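Local coordinates for protein kojibiose phosphorylase (Gut metagenome, PDB 6W0P) that is a glycoside hydrolase family 65 enzyme that couples an N-terminal beta-sandwich domain to a helical central catalytic domain, at residues T252-K257 / R267-T272; N87-F92 / Q209-V214; K190-G195 / G199-T204. All coordinates share one frame; numbering follows the deposited sequence.

Contact 1 of 3, residues T252-K257 / R267-T272; sequences TNIIDK and RDIALT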
loop_
_atom_site.group_PDB
_atom_site.type_symbol
_atom_site.label_atom_id
_atom_site.label_comp_id
_atom_site.label_asym_id
_atom_site.label_seq_id
_atom_site.Cartn_x
_atom_site.Cartn_y
_atom_site.Cartn_z
ATOM N N THR A 252 -6.255 -4.109 43.479
ATOM C CA THR A 252 -6.691 -5.348 42.792
ATOM C C THR A 252 -7.444 -4.946 41.518
ATOM O O THR A 252 -8.291 -4.071 41.592
ATOM C CB THR A 252 -7.481 -6.265 43.726
ATOM O OG1 THR A 252 -6.584 -6.692 44.752
ATOM C CG2 THR A 252 -8.052 -7.465 43.007
ATOM N N ASN A 253 -7.039 -5.508 40.377
ATOM C CA ASN A 253 -7.650 -5.287 39.047
ATOM C C ASN A 253 -8.174 -6.646 38.595
ATOM O O ASN A 253 -7.352 -7.605 38.529
ATOM C CB ASN A 253 -6.642 -4.645 38.093
ATOM C CG ASN A 253 -6.215 -3.270 38.554
ATOM O OD1 ASN A 253 -7.042 -2.374 38.692
ATOM N ND2 ASN A 253 -4.942 -3.080 38.805
ATOM N N ILE A 254 -9.489 -6.759 38.379
ATOM C CA ILE A 254 -10.125 -8.005 37.866
ATOM C C ILE A 254 -10.648 -7.711 36.459
ATOM O O ILE A 254 -11.513 -6.815 36.313
ATOM C CB ILE A 254 -11.232 -8.531 38.800
ATOM C CG1 ILE A 254 -10.756 -8.683 40.243
ATOM C CG2 ILE A 254 -11.771 -9.848 38.260
ATOM C CD1 ILE A 254 -9.659 -9.731 40.430
ATOM N N ILE A 255 -10.157 -8.456 35.472
ATOM C CA ILE A 255 -10.497 -8.240 34.040
ATOM C C ILE A 255 -11.383 -9.396 33.578
ATOM O O ILE A 255 -11.267 -10.495 34.144
ATOM C CB ILE A 255 -9.229 -8.105 33.170
ATOM C CG1 ILE A 255 -8.444 -9.414 33.085
ATOM C CG2 ILE A 255 -8.361 -6.973 33.673
ATOM C CD1 ILE A 255 -7.319 -9.379 32.086
ATOM N N ASP A 256 -12.250 -9.131 32.602
ATOM C CA ASP A 256 -12.979 -10.176 31.842
ATOM C C ASP A 256 -12.691 -9.948 30.354
ATOM O O ASP A 256 -13.325 -9.049 29.746
ATOM C CB ASP A 256 -14.479 -10.172 32.152
ATOM C CG ASP A 256 -15.239 -11.214 31.353
ATOM O OD1 ASP A 256 -14.597 -12.181 30.891
ATOM O OD2 ASP A 256 -16.453 -11.036 31.178
ATOM N N LYS A 257 -11.769 -10.730 29.794
ATOM C CA LYS A 257 -11.343 -10.615 28.380
ATOM C C LYS A 257 -12.450 -11.138 27.448
ATOM O O LYS A 257 -12.421 -10.765 26.278
ATOM C CB LYS A 257 -10.004 -11.335 28.181
ATOM C CG LYS A 257 -8.822 -10.703 28.913
ATOM C CD LYS A 257 -7.481 -11.290 28.530
ATOM C CE LYS A 257 -7.182 -12.605 29.220
ATOM N NZ LYS A 257 -6.225 -13.428 28.439
ATOM N N ARG A 267 -16.803 -7.399 40.823
ATOM C CA ARG A 267 -16.631 -6.449 41.946
ATOM C C ARG A 267 -16.393 -7.229 43.243
ATOM O O ARG A 267 -15.454 -6.880 43.964
ATOM C CB ARG A 267 -17.843 -5.524 42.034
ATOM C CG ARG A 267 -17.573 -4.255 42.827
ATOM C CD ARG A 267 -18.812 -3.711 43.513
ATOM N NE ARG A 267 -19.471 -2.655 42.762
ATOM C CZ ARG A 267 -20.550 -2.005 43.185
ATOM N NH1 ARG A 267 -21.104 -2.318 44.347
ATOM N NH2 ARG A 267 -21.069 -1.046 42.438
ATOM N N ASP A 268 -17.172 -8.270 43.525
ATOM C CA ASP A 268 -17.047 -8.988 44.822
ATOM C C ASP A 268 -15.714 -9.740 44.872
ATOM O O ASP A 268 -15.067 -9.740 45.940
ATOM C CB ASP A 268 -18.204 -9.950 45.090
ATOM C CG ASP A 268 -18.379 -10.188 46.583
ATOM O OD1 ASP A 268 -19.136 -9.406 47.202
ATOM O OD2 ASP A 268 -17.701 -11.109 47.132
ATOM N N ILE A 269 -15.310 -10.371 43.770
ATOM C CA ILE A 269 -13.975 -11.034 43.688
ATOM C C ILE A 269 -12.896 -9.971 43.944
ATOM O O ILE A 269 -12.021 -10.206 44.791
ATOM C CB ILE A 269 -13.786 -11.759 42.346
ATOM C CG1 ILE A 269 -14.812 -12.887 42.185
ATOM C CG2 ILE A 269 -12.352 -12.260 42.207
ATOM C CD1 ILE A 269 -15.024 -13.329 40.742
ATOM N N ALA A 270 -12.999 -8.808 43.307
ATOM C CA ALA A 270 -11.979 -7.748 43.445
ATOM C C ALA A 270 -11.858 -7.350 44.923
ATOM O O ALA A 270 -10.715 -7.319 45.443
ATOM C CB ALA A 270 -12.303 -6.581 42.552
ATOM N N LEU A 271 -12.986 -7.112 45.596
ATOM C CA LEU A 271 -13.000 -6.640 47.006
ATOM C C LEU A 271 -12.482 -7.720 47.953
ATOM O O LEU A 271 -11.789 -7.345 48.921
ATOM C CB LEU A 271 -14.418 -6.215 47.384
ATOM C CG LEU A 271 -14.878 -4.906 46.762
ATOM C CD1 LEU A 271 -16.172 -4.437 47.413
ATOM C CD2 LEU A 271 -13.798 -3.846 46.879
ATOM N N THR A 272 -12.827 -8.988 47.710
ATOM C CA THR A 272 -12.371 -10.152 48.524
ATOM C C THR A 272 -10.840 -10.254 48.456
ATOM O O THR A 272 -10.197 -10.350 49.529
ATOM C CB THR A 272 -13.060 -11.452 48.092
ATOM O OG1 THR A 272 -14.473 -11.229 48.096
ATOM C CG2 THR A 272 -12.726 -12.618 48.994
#
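With CG1 of Ile254 set anti to its carbonyl carbon (chi1 -52°) and CD1 folded back at chi2 -64°, the long branch of this isoleucine bends toward the helical residues Ile269 and Ala270. Here strand 245-256 of the N-terminal beta-sandwich of this family 65 enzyme is covered by helix 263-277, to which the chain turns back after the strand. Strand 252-256 and the segment 267-272 approach to 8.0 Å between axes and run nearly antiparallel, at 152°. Packing is tightest where Ile254 CG1 meets the methyl CB of Ala270 at 3.5 Å, slightly closer than ordinary carbon contact. Further out, Ile254 CD1 touches Ile269 CG2 at 4.1 Å, the two isoleucine side chains crossing at about a right angle. Thr252 presents its methyl to the helix: CG2 lies 3.6 Å from Ala270 O and 4.4 Å from Ala270 CB, while its hydroxyl OG1 is hydrogen-bonded to Asn152 OD1. Aliphatic carbon makes most of the contact, and three of its four residues are buried. On the exposed part of the helix, Thr272 OG1 bonds to Asp268 O at 2.7 Å, and the backbone N of Thr272 reaches that same oxygen from the opposite face of the carbonyl plane.

Contact 2 of 3, residues N87-F92 / Q209-V214; sequences NSVNFF and QTLTSV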
loop_
_atom_site.group_PDB
_atom_site.type_symbol
_atom_site.label_atom_id
_atom_site.label_comp_id
_atom_site.label_asym_id
_atom_site.label_seq_id
_atom_site.Cartn_x
_atom_site.Cartn_y
_atom_site.Cartn_z
ATOM N N ASN A 87 -3.842 1.242 26.773
ATOM C CA ASN A 87 -3.559 1.917 28.056
ATOM C C ASN A 87 -4.831 1.767 28.889
ATOM O O ASN A 87 -5.966 2.003 28.345
ATOM C CB ASN A 87 -3.139 3.366 27.827
ATOM C CG ASN A 87 -2.493 3.994 29.040
ATOM O OD1 ASN A 87 -2.232 3.302 30.032
ATOM N ND2 ASN A 87 -2.311 5.315 28.981
ATOM N N SER A 88 -4.662 1.324 30.131
ATOM C CA SER A 88 -5.766 0.993 31.062
ATOM C C SER A 88 -5.571 1.764 32.362
ATOM O O SER A 88 -4.676 2.626 32.440
ATOM C CB SER A 88 -5.832 -0.492 31.300
ATOM O OG SER A 88 -5.874 -1.180 30.068
ATOM N N VAL A 89 -6.370 1.429 33.362
ATOM C CA VAL A 89 -6.467 2.227 34.609
ATOM C C VAL A 89 -5.057 2.519 35.133
ATOM O O VAL A 89 -4.294 1.579 35.404
ATOM C CB VAL A 89 -7.377 1.530 35.636
ATOM C CG1 VAL A 89 -6.924 0.106 35.960
ATOM C CG2 VAL A 89 -7.539 2.367 36.897
ATOM N N ASN A 90 -4.727 3.801 35.267
ATOM C CA ASN A 90 -3.524 4.254 36.015
ATOM C C ASN A 90 -3.825 4.151 37.520
ATOM O O ASN A 90 -4.601 4.993 38.008
ATOM C CB ASN A 90 -3.143 5.684 35.613
ATOM C CG ASN A 90 -1.942 6.204 36.376
ATOM O OD1 ASN A 90 -1.477 5.564 37.318
ATOM N ND2 ASN A 90 -1.423 7.350 35.954
ATOM N N PHE A 91 -3.301 3.130 38.212
ATOM C CA PHE A 91 -3.640 2.825 39.634
ATOM C C PHE A 91 -2.486 3.224 40.555
ATOM O O PHE A 91 -2.545 2.913 41.742
ATOM C CB PHE A 91 -4.022 1.356 39.807
ATOM C CG PHE A 91 -3.039 0.351 39.262
ATOM C CD1 PHE A 91 -1.823 0.122 39.894
ATOM C CD2 PHE A 91 -3.348 -0.395 38.132
ATOM C CE1 PHE A 91 -0.924 -0.797 39.381
ATOM C CE2 PHE A 91 -2.456 -1.329 37.635
ATOM C CZ PHE A 91 -1.251 -1.535 38.262
ATOM N N PHE A 92 -1.459 3.885 40.019
ATOM C CA PHE A 92 -0.302 4.393 40.803
ATOM C C PHE A 92 -0.366 5.918 40.899
ATOM O O PHE A 92 0.437 6.509 41.653
ATOM C CB PHE A 92 1.016 3.938 40.170
ATOM C CG PHE A 92 1.406 2.494 40.409
ATOM C CD1 PHE A 92 1.184 1.872 41.630
ATOM C CD2 PHE A 92 2.072 1.777 39.428
ATOM C CE1 PHE A 92 1.585 0.562 41.843
ATOM C CE2 PHE A 92 2.482 0.473 39.647
ATOM C CZ PHE A 92 2.234 -0.133 40.853
ATOM N N GLN A 209 -15.033 -6.088 26.675
ATOM C CA GLN A 209 -14.105 -6.399 27.788
ATOM C C GLN A 209 -14.353 -5.418 28.928
ATOM O O GLN A 209 -14.564 -4.214 28.654
ATOM C CB GLN A 209 -12.660 -6.361 27.316
ATOM C CG GLN A 209 -12.374 -7.412 26.259
ATOM C CD GLN A 209 -10.916 -7.371 25.878
ATOM O OE1 GLN A 209 -10.338 -6.290 25.712
ATOM N NE2 GLN A 209 -10.316 -8.553 25.763
ATOM N N THR A 210 -14.302 -5.939 30.146
ATOM C CA THR A 210 -14.560 -5.195 31.398
ATOM C C THR A 210 -13.381 -5.371 32.356
ATOM O O THR A 210 -12.671 -6.405 32.273
ATOM C CB THR A 210 -15.866 -5.655 32.060
ATOM O OG1 THR A 210 -15.665 -6.976 32.572
ATOM C CG2 THR A 210 -17.041 -5.606 31.107
ATOM N N LEU A 211 -13.218 -4.386 33.235
ATOM C CA LEU A 211 -12.175 -4.360 34.272
ATOM C C LEU A 211 -12.763 -3.717 35.533
ATOM O O LEU A 211 -13.445 -2.686 35.399
ATOM C CB LEU A 211 -11.017 -3.545 33.695
ATOM C CG LEU A 211 -9.871 -3.252 34.650
ATOM C CD1 LEU A 211 -8.571 -3.091 33.872
ATOM C CD2 LEU A 211 -10.156 -2.012 35.486
ATOM N N THR A 212 -12.476 -4.278 36.706
ATOM C CA THR A 212 -12.754 -3.637 38.017
ATOM C C THR A 212 -11.420 -3.371 38.702
ATOM O O THR A 212 -10.632 -4.324 38.856
ATOM C CB THR A 212 -13.688 -4.475 38.900
ATOM O OG1 THR A 212 -14.958 -4.491 38.260
ATOM C CG2 THR A 212 -13.857 -3.906 40.291
ATOM N N SER A 213 -11.171 -2.106 39.030
ATOM C CA SER A 213 -9.988 -1.648 39.786
ATOM C C SER A 213 -10.444 -1.169 41.155
ATOM O O SER A 213 -11.292 -0.245 41.194
ATOM C CB SER A 213 -9.259 -0.556 39.064
ATOM O OG SER A 213 -8.072 -0.237 39.774
ATOM N N VAL A 214 -9.906 -1.781 42.215
ATOM C CA VAL A 214 -10.250 -1.423 43.619
ATOM C C VAL A 214 -8.967 -1.150 44.410
ATOM O O VAL A 214 -7.977 -1.889 44.237
ATOM C CB VAL A 214 -11.100 -2.522 44.280
ATOM C CG1 VAL A 214 -12.482 -2.615 43.639
ATOM C CG2 VAL A 214 -10.398 -3.869 44.254
#
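Ser213 OG is hydrogen-bonded to Asn253 OD1 of the neighbouring strand 245-256 and, on the side of the loop, rests 3.9 Å from the methyl CG2 of Val89. With chi1 at -175° the serine oxygen stands between the loop and strand 245-256. Asn253 OD1 satisfies the buried hydroxyl, although the loop offers it carbon. Val89 carries the contact from the loop. Both methyls face Ser213 CB, CG1 at 3.9 Å and CG2 about as near. CG1 also reaches along the strand to Leu211, whose CD2 is 3.9 Å away; CD1 of the leucine is slightly more distant, and the valine and leucine side chains lie obliquely across one another. Leu211 and Ser213, two residues apart on strand 210-217, thus offer one face of the large antiparallel sheet to the loop, while Thr210, Thr212 and Val214 turn to the other face, under helix 263-277. The setting is consistent with the interior of the beta-sandwich of the family 65 N-terminal domain, and the loop enters it on the way from strand 83-85 to strand 94-98 of the smaller sheet. Beyond Val89 the loop is shaped by an Asx turn in which Phe92 N donates to Asn90 OD1 at 3.2 Å, with an N-H...O angle of 148°. Phe91 grazes the strand through its CB, 4.4 Å from Ser213 OG; its ring packs on Val251 and Asn253 and turns an edge to Phe92, Phe91 CE1 lying 3.5 Å above the centre of one face of the Phe92 ring.

Contact 3 of 3, residues K190-G195 / G199-T204; sequences KEFKIG and GLTVKT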
loop_
_atom_site.group_PDB
_atom_site.type_symbol
_atom_site.label_atom_id
_atom_site.label_comp_id
_atom_site.label_asym_id
_atom_site.label_seq_id
_atom_site.Cartn_x
_atom_site.Cartn_y
_atom_site.Cartn_z
ATOM N N LYS A 190 -19.471 1.942 36.553
ATOM C CA LYS A 190 -19.784 2.328 37.951
ATOM C C LYS A 190 -18.528 2.835 38.675
ATOM O O LYS A 190 -17.426 2.304 38.400
ATOM C CB LYS A 190 -20.398 1.121 38.670
ATOM C CG LYS A 190 -21.201 1.445 39.920
ATOM C CD LYS A 190 -22.478 2.246 39.665
ATOM C CE LYS A 190 -23.326 2.342 40.917
ATOM N NZ LYS A 190 -24.681 2.865 40.635
ATOM N N GLU A 191 -18.701 3.828 39.558
ATOM C CA GLU A 191 -17.736 4.203 40.628
ATOM C C GLU A 191 -18.404 3.897 41.976
ATOM O O GLU A 191 -19.623 4.011 42.037
ATOM C CB GLU A 191 -17.317 5.666 40.490
ATOM C CG GLU A 191 -16.751 5.989 39.118
ATOM C CD GLU A 191 -17.795 6.390 38.090
ATOM O OE1 GLU A 191 -18.894 6.775 38.496
ATOM O OE2 GLU A 191 -17.504 6.335 36.884
ATOM N N PHE A 192 -17.661 3.462 42.994
ATOM C CA PHE A 192 -18.264 2.997 44.267
ATOM C C PHE A 192 -17.274 3.115 45.416
ATOM O O PHE A 192 -16.051 2.966 45.193
ATOM C CB PHE A 192 -18.710 1.535 44.161
ATOM C CG PHE A 192 -17.644 0.583 43.683
ATOM C CD1 PHE A 192 -16.770 -0.017 44.579
ATOM C CD2 PHE A 192 -17.524 0.281 42.336
ATOM C CE1 PHE A 192 -15.784 -0.885 44.133
ATOM C CE2 PHE A 192 -16.537 -0.589 41.889
ATOM C CZ PHE A 192 -15.666 -1.165 42.789
ATOM N N LYS A 193 -17.801 3.343 46.617
ATOM C CA LYS A 193 -17.047 3.159 47.878
ATOM C C LYS A 193 -17.855 2.199 48.749
ATOM O O LYS A 193 -19.028 2.467 48.989
ATOM C CB LYS A 193 -16.728 4.500 48.551
ATOM C CG LYS A 193 -16.071 4.391 49.923
ATOM C CD LYS A 193 -15.021 5.451 50.184
ATOM C CE LYS A 193 -14.768 5.705 51.654
ATOM N NZ LYS A 193 -14.442 4.466 52.402
ATOM N N ILE A 194 -17.237 1.091 49.142
ATOM C CA ILE A 194 -17.814 0.050 50.034
ATOM C C ILE A 194 -16.817 -0.172 51.164
ATOM O O ILE A 194 -15.769 -0.756 50.899
ATOM C CB ILE A 194 -18.097 -1.235 49.234
ATOM C CG1 ILE A 194 -18.832 -0.891 47.933
ATOM C CG2 ILE A 194 -18.833 -2.251 50.102
ATOM C CD1 ILE A 194 -19.692 -2.000 47.338
ATOM N N GLY A 195 -17.140 0.297 52.371
ATOM C CA GLY A 195 -16.247 0.212 53.543
ATOM C C GLY A 195 -14.966 0.992 53.292
ATOM O O GLY A 195 -15.053 2.119 52.785
ATOM N N GLY A 199 -13.342 2.062 44.281
ATOM C CA GLY A 199 -12.993 1.439 42.993
ATOM C C GLY A 199 -13.897 1.847 41.859
ATOM O O GLY A 199 -14.790 2.672 42.069
ATOM N N LEU A 200 -13.628 1.311 40.673
ATOM C CA LEU A 200 -14.419 1.568 39.445
ATOM C C LEU A 200 -14.526 0.280 38.634
ATOM O O LEU A 200 -13.712 -0.638 38.844
ATOM C CB LEU A 200 -13.791 2.700 38.627
ATOM C CG LEU A 200 -12.296 2.607 38.332
ATOM C CD1 LEU A 200 -12.017 1.599 37.221
ATOM C CD2 LEU A 200 -11.750 3.993 37.958
ATOM N N THR A 201 -15.536 0.216 37.784
ATOM C CA THR A 201 -15.739 -0.835 36.769
ATOM C C THR A 201 -15.930 -0.125 35.435
ATOM O O THR A 201 -16.772 0.810 35.374
ATOM C CB THR A 201 -16.941 -1.730 37.081
ATOM O OG1 THR A 201 -16.672 -2.408 38.309
ATOM C CG2 THR A 201 -17.204 -2.736 35.982
ATOM N N VAL A 202 -15.163 -0.529 34.425
ATOM C CA VAL A 202 -15.182 0.113 33.087
ATOM C C VAL A 202 -15.336 -0.989 32.045
ATOM O O VAL A 202 -15.124 -2.171 32.382
ATOM C CB VAL A 202 -13.923 0.965 32.845
ATOM C CG1 VAL A 202 -13.969 2.256 33.632
ATOM C CG2 VAL A 202 -12.643 0.201 33.155
ATOM N N LYS A 203 -15.699 -0.593 30.834
ATOM C CA LYS A 203 -15.879 -1.507 29.696
ATOM C C LYS A 203 -15.233 -0.871 28.468
ATOM O O LYS A 203 -15.273 0.370 28.359
ATOM C CB LYS A 203 -17.368 -1.782 29.487
ATOM C CG LYS A 203 -17.678 -2.872 28.473
ATOM C CD LYS A 203 -19.160 -3.189 28.403
ATOM C CE LYS A 203 -19.500 -4.186 27.313
ATOM N NZ LYS A 203 -20.820 -4.827 27.550
ATOM N N THR A 204 -14.653 -1.705 27.600
ATOM C CA THR A 204 -14.005 -1.284 26.333
ATOM C C THR A 204 -15.095 -0.859 25.354
ATOM O O THR A 204 -16.221 -1.363 25.497
ATOM C CB THR A 204 -13.156 -2.410 25.748
ATOM O OG1 THR A 204 -14.004 -3.540 25.537
ATOM C CG2 THR A 204 -12.006 -2.790 26.658
HETATM O O HOH W 1 -16.427 3.862 35.519
#
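Phe192 lays its ring over the backbone of Gly199, the densest part of this antiparallel beta hairpin between strands 186-194 and 197-204. Its chi1 of 53° places CG between its own backbone N and carbonyl carbon, which swings the ring across to the partner strand. Gly199 CA makes a CH-pi contact 4.1 Å from the ring centroid, 25° off the normal, and Gly199 O also lies over that face; having no side chain, the glycine lets the ring settle directly on the chain. Thr201 OG1, hydrogen-bonded to Thr212 OG1, stands at the ring edge, 4.0 Å from Phe192 CE2. Beneath, Phe192 and Gly199 exchange two backbone hydrogen bonds, Phe192 N to Gly199 O at 3.1 Å and Gly199 N to Phe192 O at 3.0 Å, and Lys190 and Thr201 form the next pair, the shorter bond from Thr201 N to Lys190 O at 2.9 Å.

Around the Lys190 side chain the contact is looser, though its backbone is firmly paired. That side chain starts on the same face as Phe192 but leads away from the partner strand, past Arg267, to the exposed side, and a water reaches both Thr201 O, at 3.1 Å, and OE2 of Glu191, whose other oxygen OE1 is salt-bridged to Arg188. The ring lies between the Gly199 peptide and the Arg267 guanidinium, whose cation-pi attraction would partly tie the hairpin to helix 263-277.

How the contacts relate
All three contacts lie on the large antiparallel sheet of the N-terminal domain, their centres about 10 Å from one another. Strands 245-256, 210-217, 197-204 and 186-194 are consecutive in it, so contact 1 passes to contact 2 and then to contact 3. Ile254 N probably bonds to Thr212 O at 2.7 Å, joining contacts 1 and 2. Thr212 OG1 meets Thr201 OG1 at 2.7 Å in a probable hydrogen bond between contacts 2 and 3. Helix 263-277 links contacts 1 and 3 on one sheet face: Arg267 NH1 of segment 267-272 packs 3.3 Å from Ile194 CD1 of contact 3. Loop 87-92 packs on the other face at Leu211 and Ser213.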